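Side-chain contacts in glycoside hydrolase family 81 (PDB 6FOP), which probably hydrolyses beta-1,3-glucans such as laminarin as a cellulosomal endo-acting glucanase of Clostridium thermocellum: residues Y300-I305 with A503-G508; F664-D669 with Y673-K678; V696-S699 with V703-V706. All blocks are in the same frame, centred on the assembly; numbering follows the deposited sequence. Where two conformers were deposited one is given.

Contact 1. Residues Y300-I305 with A503-G508; sequences YRYHGI and AIILWG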
# COMPACT_ATOMS: atom_id res chain seq x y z
N TYR A 300 13.63 0.98 9.07
CA TYR A 300 13.16 -0.35 9.42
C TYR A 300 14.25 -1.37 9.19
O TYR A 300 15.03 -1.24 8.28
CB TYR A 300 11.96 -0.70 8.56
CG TYR A 300 10.79 0.29 8.62
CD1 TYR A 300 10.28 0.74 9.83
CD2 TYR A 300 10.16 0.70 7.46
CE1 TYR A 300 9.20 1.64 9.86
CE2 TYR A 300 9.09 1.57 7.48
CZ TYR A 300 8.60 2.02 8.69
OH TYR A 300 7.54 2.89 8.67
N ARG A 301 14.23 -2.44 9.96
CA ARG A 301 15.08 -3.59 9.68
C ARG A 301 14.37 -4.49 8.66
O ARG A 301 13.21 -4.86 8.81
CB ARG A 301 15.38 -4.35 10.96
CG ARG A 301 16.28 -3.58 11.90
CD ARG A 301 16.93 -4.47 12.96
NE ARG A 301 17.45 -3.68 14.07
CZ ARG A 301 18.60 -3.00 14.05
NH1 ARG A 301 19.37 -2.98 12.96
NH2 ARG A 301 18.98 -2.31 15.13
N TYR A 302 15.13 -4.84 7.62
CA TYR A 302 14.72 -5.80 6.62
C TYR A 302 15.25 -7.16 7.05
O TYR A 302 16.40 -7.26 7.48
CB TYR A 302 15.35 -5.39 5.30
CG TYR A 302 15.22 -6.39 4.16
CD1 TYR A 302 13.98 -6.68 3.59
CD2 TYR A 302 16.35 -6.99 3.63
CE1 TYR A 302 13.86 -7.55 2.52
CE2 TYR A 302 16.25 -7.86 2.55
CZ TYR A 302 15.01 -8.14 2.00
OH TYR A 302 14.91 -8.99 0.93
N HIS A 303 14.42 -8.19 6.97
CA HIS A 303 14.77 -9.52 7.47
C HIS A 303 15.01 -10.55 6.39
O HIS A 303 15.08 -11.75 6.70
CB HIS A 303 13.69 -10.01 8.43
CG HIS A 303 13.55 -9.15 9.63
ND1 HIS A 303 14.33 -9.31 10.75
CD2 HIS A 303 12.78 -8.06 9.87
CE1 HIS A 303 14.04 -8.37 11.63
NE2 HIS A 303 13.09 -7.61 11.13
N GLY A 304 15.13 -10.11 5.15
CA GLY A 304 15.39 -11.00 4.03
C GLY A 304 14.11 -11.62 3.51
O GLY A 304 13.11 -11.73 4.24
N ILE A 305 14.16 -12.06 2.26
CA ILE A 305 13.18 -13.00 1.73
C ILE A 305 13.93 -14.12 1.04
O ILE A 305 15.10 -13.96 0.68
CB ILE A 305 12.17 -12.34 0.75
CG1 ILE A 305 12.83 -11.86 -0.54
CG2 ILE A 305 11.42 -11.19 1.44
CD1 ILE A 305 11.84 -11.56 -1.61
N ALA A 503 7.96 -10.13 -5.31
CA ALA A 503 8.33 -10.47 -6.67
C ALA A 503 9.27 -9.44 -7.28
O ALA A 503 10.18 -9.81 -8.03
CB ALA A 503 7.08 -10.62 -7.54
N ILE A 504 9.04 -8.15 -6.99
CA ILE A 504 9.94 -7.09 -7.46
C ILE A 504 11.35 -7.24 -6.86
O ILE A 504 12.36 -7.08 -7.57
CB ILE A 504 9.33 -5.71 -7.17
CG1 ILE A 504 8.11 -5.49 -8.06
CG2 ILE A 504 10.34 -4.61 -7.45
CD1 ILE A 504 7.35 -4.21 -7.78
N ILE A 505 11.43 -7.59 -5.59
CA ILE A 505 12.74 -7.86 -4.97
C ILE A 505 13.46 -8.96 -5.75
O ILE A 505 14.64 -8.83 -6.14
CB ILE A 505 12.63 -8.27 -3.49
CG1 ILE A 505 12.00 -7.16 -2.64
CG2 ILE A 505 13.99 -8.68 -2.92
CD1 ILE A 505 11.74 -7.53 -1.20
N LEU A 506 12.75 -10.07 -5.96
CA LEU A 506 13.36 -11.21 -6.65
C LEU A 506 13.75 -10.87 -8.06
O LEU A 506 14.84 -11.26 -8.50
CB LEU A 506 12.43 -12.42 -6.65
CG LEU A 506 12.05 -13.08 -5.33
CD1 LEU A 506 11.06 -14.24 -5.53
CD2 LEU A 506 13.31 -13.53 -4.58
N TRP A 507 12.89 -10.16 -8.79
CA TRP A 507 13.24 -9.75 -10.15
C TRP A 507 14.48 -8.88 -10.20
O TRP A 507 15.38 -9.10 -11.00
CB TRP A 507 12.05 -9.00 -10.78
CG TRP A 507 12.36 -8.50 -12.14
CD1 TRP A 507 12.78 -7.24 -12.48
CD2 TRP A 507 12.33 -9.24 -13.37
NE1 TRP A 507 13.01 -7.16 -13.83
CE2 TRP A 507 12.76 -8.37 -14.40
CE3 TRP A 507 12.00 -10.57 -13.70
CZ2 TRP A 507 12.82 -8.77 -15.74
CZ3 TRP A 507 12.08 -10.95 -15.01
CH2 TRP A 507 12.49 -10.06 -16.02
N GLY A 508 14.53 -7.88 -9.34
CA GLY A 508 15.66 -6.99 -9.30
C GLY A 508 16.95 -7.70 -8.96
O GLY A 508 17.97 -7.51 -9.62
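An apolar seam between the helical domain of this family 81 enzyme and the chain leading into it is made where Tyr-302 and Ile-305 meet Ile-505 and Leu-506 of helix 494-511. Residues 300-301 close the strand 295-301, and the irregular chain that follows carries both side chains toward the helix. Ile-305 and Ile-505 reach toward each other tip to tip, CD1 of Ile-305 lying 3.8 Å from CG2 of Ile-505. The same methyl, CD1 of Ile-305, also meets CD2 of Leu-506, the next residue of the helix, at 3.9 Å, so it settles between two branched side chains. Ile-305 holds CG1 between its backbone N and carbonyl carbon (chi1 67°), and the extended chi2 of 165° then carries CD1 out to the helix.

Tyr-302 approaches Ile-505 from the opposite direction. Its hydroxyl end is the part that arrives: OH stands 4.0 Å from CG2 and 4.1 Å from CD1 of Ile-505. Gly-304 N lies over the centre of one face of the Tyr-302 ring, 3.5 Å above its plane, and the positive phi of Gly-304 suits a residue without a side chain. The hydroxyl of this buried tyrosine is hydrogen-bonded to Pro-671 O, while Leu-672 touches both Ile-305 and Leu-506. Branched aliphatic groups therefore supply shape and hydrophobic burial at this seam, and the tyrosine can border them because its polar end is satisfied by a neighbouring loop.

Contact 2. Residues F664-D669 with Y673-K678; sequences FSVTAD and YSVFNK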
# COMPACT_ATOMS: atom_id res chain seq x y z
N PHE A 664 13.38 -13.22 13.92
CA PHE A 664 13.53 -11.83 13.49
C PHE A 664 14.58 -11.05 14.28
O PHE A 664 14.73 -9.86 14.09
CB PHE A 664 12.17 -11.15 13.58
CG PHE A 664 11.18 -11.74 12.64
CD1 PHE A 664 11.19 -11.39 11.30
CD2 PHE A 664 10.32 -12.76 13.06
CE1 PHE A 664 10.29 -11.96 10.41
CE2 PHE A 664 9.45 -13.32 12.18
CZ PHE A 664 9.43 -12.92 10.86
N SER A 665 15.32 -11.72 15.15
CA SER A 665 16.32 -11.05 15.97
C SER A 665 17.72 -11.05 15.33
O SER A 665 18.68 -10.58 15.95
CB SER A 665 16.38 -11.67 17.36
OG SER A 665 16.98 -12.94 17.33
N VAL A 666 17.83 -11.62 14.14
CA VAL A 666 19.11 -11.76 13.43
C VAL A 666 18.94 -11.26 12.01
O VAL A 666 18.02 -11.70 11.31
CB VAL A 666 19.54 -13.24 13.32
CG1 VAL A 666 20.92 -13.39 12.66
CG2 VAL A 666 19.55 -13.89 14.66
N THR A 667 19.88 -10.44 11.55
CA THR A 667 19.90 -9.98 10.17
C THR A 667 21.19 -10.41 9.47
O THR A 667 22.10 -10.95 10.11
CB THR A 667 19.66 -8.48 10.08
OG1 THR A 667 20.64 -7.79 10.87
CG2 THR A 667 18.26 -8.13 10.59
N ALA A 668 21.28 -10.13 8.18
CA ALA A 668 22.42 -10.53 7.37
C ALA A 668 22.70 -9.49 6.31
O ALA A 668 21.80 -8.74 5.89
CB ALA A 668 22.19 -11.89 6.71
N ASP A 669 23.95 -9.49 5.85
CA ASP A 669 24.44 -8.54 4.84
C ASP A 669 24.21 -8.98 3.38
O ASP A 669 25.09 -8.87 2.52
CB ASP A 669 25.90 -8.16 5.10
CG ASP A 669 26.87 -9.32 4.96
OD1 ASP A 669 26.45 -10.48 4.73
OD2 ASP A 669 28.08 -9.04 5.13
N TYR A 673 17.76 -14.06 2.23
CA TYR A 673 18.08 -14.93 3.34
C TYR A 673 16.86 -15.08 4.23
O TYR A 673 15.90 -14.32 4.11
CB TYR A 673 19.25 -14.40 4.17
CG TYR A 673 18.95 -13.14 4.97
CD1 TYR A 673 19.02 -11.88 4.39
CD2 TYR A 673 18.64 -13.23 6.32
CE1 TYR A 673 18.76 -10.73 5.14
CE2 TYR A 673 18.38 -12.11 7.08
CZ TYR A 673 18.47 -10.86 6.50
OH TYR A 673 18.24 -9.77 7.32
N SER A 674 16.91 -16.06 5.12
CA SER A 674 16.02 -16.13 6.29
C SER A 674 16.68 -16.98 7.37
O SER A 674 17.48 -17.89 7.06
CB SER A 674 14.61 -16.65 5.95
OG SER A 674 13.87 -15.71 5.19
N VAL A 675 16.32 -16.70 8.61
CA VAL A 675 16.81 -17.44 9.76
C VAL A 675 15.63 -18.05 10.48
O VAL A 675 14.59 -17.40 10.66
CB VAL A 675 17.61 -16.55 10.73
CG1 VAL A 675 18.22 -17.37 11.87
CG2 VAL A 675 18.71 -15.80 9.96
N PHE A 676 15.80 -19.30 10.87
CA PHE A 676 14.79 -20.09 11.56
C PHE A 676 15.36 -20.57 12.90
O PHE A 676 16.58 -20.74 13.03
CB PHE A 676 14.39 -21.29 10.69
CG PHE A 676 13.89 -20.92 9.33
CD1 PHE A 676 14.77 -20.66 8.28
CD2 PHE A 676 12.53 -20.78 9.09
CE1 PHE A 676 14.31 -20.29 7.03
CE2 PHE A 676 12.06 -20.40 7.84
CZ PHE A 676 12.95 -20.16 6.81
N ASN A 677 14.48 -20.80 13.88
CA ASN A 677 14.90 -21.15 15.23
C ASN A 677 13.97 -22.24 15.75
O ASN A 677 12.77 -22.00 15.90
CB ASN A 677 14.83 -19.90 16.11
CG ASN A 677 15.39 -20.10 17.49
OD1 ASN A 677 15.31 -21.18 18.05
ND2 ASN A 677 15.93 -19.03 18.06
N LYS A 678 14.52 -23.43 15.97
CA LYS A 678 13.79 -24.57 16.54
C LYS A 678 14.41 -24.86 17.89
O LYS A 678 15.55 -25.30 17.96
CB LYS A 678 13.88 -25.80 15.62
CG LYS A 678 12.94 -26.93 16.05
CD LYS A 678 13.08 -28.13 15.14
CE LYS A 678 12.27 -29.30 15.66
NZ LYS A 678 10.79 -29.07 15.59
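Tyr-673 turns one ring face to the methyl of Ala-668 where the loop 664-669 folds back over strand 673-678, an inner strand of the antiparallel sheet near the C-terminus. The touching parts run nearly antiparallel, but CA of Val-666 lies 7.1 Å from CA of Val-675: they are too far apart to pair as neighbouring strands, and are in contact through side chains.

The CH-pi contact is almost perfectly centred: Ala-668 CB sits 3.6 Å from the centroid of the Tyr-673 ring and 3° off the ring normal. A small methyl suits this place, since it lets the loop backbone come close to the ring. Tyr-673 reaches there with CG between its backbone N and carbonyl carbon (chi1 70°).

Polar contact is slight. Ala-668 N gives a weak, bent hydrogen bond to Tyr-673 OH, 3.2 Å long with an N-H...O angle of 141°; the stronger partner of that hydroxyl is Ser-239 OG.

Van der Waals packing completes the contact, with Phe-698 touching Ala-668 and Val-675 from outside the two segments. Thr-667 CB packs within 3.4 Å of Tyr-673 OH. Val-666 and Val-675, beta-branched residues at home in extended chain, meet by single methyls, CG1 of Val-666 lying 4.2 Å from CG2 of Val-675.

Contact 3. Residues V696-S699 with V703-V706; sequences VTFS and VMTV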
# COMPACT_ATOMS: atom_id res chain seq x y z
N VAL A 696 28.41 -14.34 3.33
CA VAL A 696 27.26 -13.75 4.05
C VAL A 696 27.52 -13.87 5.53
O VAL A 696 27.79 -14.96 6.05
CB VAL A 696 25.94 -14.44 3.66
CG1 VAL A 696 24.78 -13.82 4.46
CG2 VAL A 696 25.72 -14.35 2.15
N THR A 697 27.42 -12.72 6.20
CA THR A 697 27.64 -12.63 7.63
C THR A 697 26.37 -12.20 8.32
O THR A 697 25.74 -11.23 7.90
CB THR A 697 28.79 -11.64 7.95
OG1 THR A 697 29.97 -12.04 7.23
CG2 THR A 697 29.09 -11.59 9.43
N PHE A 698 25.99 -12.93 9.36
CA PHE A 698 24.79 -12.65 10.16
C PHE A 698 25.18 -11.89 11.42
O PHE A 698 26.32 -11.94 11.89
CB PHE A 698 24.06 -13.95 10.53
CG PHE A 698 23.49 -14.68 9.33
CD1 PHE A 698 24.30 -15.49 8.52
CD2 PHE A 698 22.15 -14.58 9.01
CE1 PHE A 698 23.78 -16.13 7.41
CE2 PHE A 698 21.62 -15.24 7.92
CZ PHE A 698 22.46 -16.00 7.11
N SER A 699 24.18 -11.22 12.01
CA SER A 699 24.44 -10.35 13.16
C SER A 699 24.83 -11.10 14.44
O SER A 699 25.36 -10.50 15.39
CB SER A 699 23.22 -9.45 13.45
OG SER A 699 22.06 -10.20 13.75
N VAL A 703 28.75 -17.12 9.67
CA VAL A 703 29.30 -16.81 8.35
C VAL A 703 29.07 -17.99 7.43
O VAL A 703 29.37 -19.15 7.79
CB VAL A 703 30.82 -16.50 8.40
CG1 VAL A 703 31.36 -16.21 7.00
CG2 VAL A 703 31.09 -15.31 9.30
N MET A 704 28.52 -17.72 6.24
CA MET A 704 28.35 -18.74 5.19
C MET A 704 28.93 -18.24 3.89
O MET A 704 28.77 -17.08 3.52
CB MET A 704 26.87 -19.03 4.98
CG MET A 704 26.18 -19.68 6.17
SD MET A 704 24.38 -19.74 6.06
CE MET A 704 24.17 -20.74 4.58
N THR A 705 29.63 -19.13 3.18
CA THR A 705 30.05 -18.85 1.83
C THR A 705 29.12 -19.64 0.91
O THR A 705 28.95 -20.84 1.08
CB THR A 705 31.52 -19.22 1.60
OG1 THR A 705 32.33 -18.45 2.49
CG2 THR A 705 31.92 -18.92 0.16
N VAL A 706 28.54 -18.95 -0.06
CA VAL A 706 27.47 -19.48 -0.90
C VAL A 706 27.87 -19.32 -2.35
O VAL A 706 28.17 -18.21 -2.81
CB VAL A 706 26.14 -18.76 -0.64
CG1 VAL A 706 25.01 -19.43 -1.44
CG2 VAL A 706 25.87 -18.74 0.86
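Val-696 pairs with Met-704 through the backbone, and Phe-698 adds a Met-aromatic contact, in a short antiparallel beta structure near the C-terminus. Val-696 and Met-704 form a hydrogen-bonded pair. Val-696 N donates to Met-704 O over 2.8 Å, and Met-704 N returns a bond to Val-696 O at 2.9 Å. That same Val-696 O also receives a CA-H...O contact from Val-703 CA at 3.3 Å.

The two strands, 694-697 and 703-706, make a beta hairpin. Its buried face bears Val-696 and Met-704 and packs toward Val-686 and Tyr-684 of strand 681-688 and Ala-712 of strand 710-715, which suits their apolar side chains. Just past the strand end, the Phe-698 ring crosses the methionine obliquely. Met-704 SD lies 3.9 Å from Phe-698 CE1; measured from the ring centroid, 5.1 Å away, SD is 67° off the ring normal. An unbranched, polarisable thioether suits a place beside an aromatic ring.

On the other face the non-hydrogen-bonded pair Thr-697 and Val-703 points the same way, side by side. Both are beta-branched, well suited to strand backbone, and the threonine adds a polar group on this more exposed face. Thr-697 OG1 is 4.0 Å from Val-703 CG2.

How the contacts relate
The three contacts follow one another along the chain and lie on the same side of its centre. Contact 1 brackets much of the helical domain sequence, its segments being 198 residues apart, whereas contacts 2 and 3 are local, each closing over a few residues. Centres of contacts 1 and 2 are about 14 Å apart, and those of contacts 2 and 3 about 11 Å. Contact 2 is the middle piece: His-303 and Phe-664 stack edge-to-face toward contact 1, while Thr-667 O and Asp-669 OD1 probably accept hydrogen bonds from Ser-699 N and Thr-697 N of contact 3. The C-terminal beta structure is joined through loop 664-669 and Tyr-673 to the chain entering the helical domain.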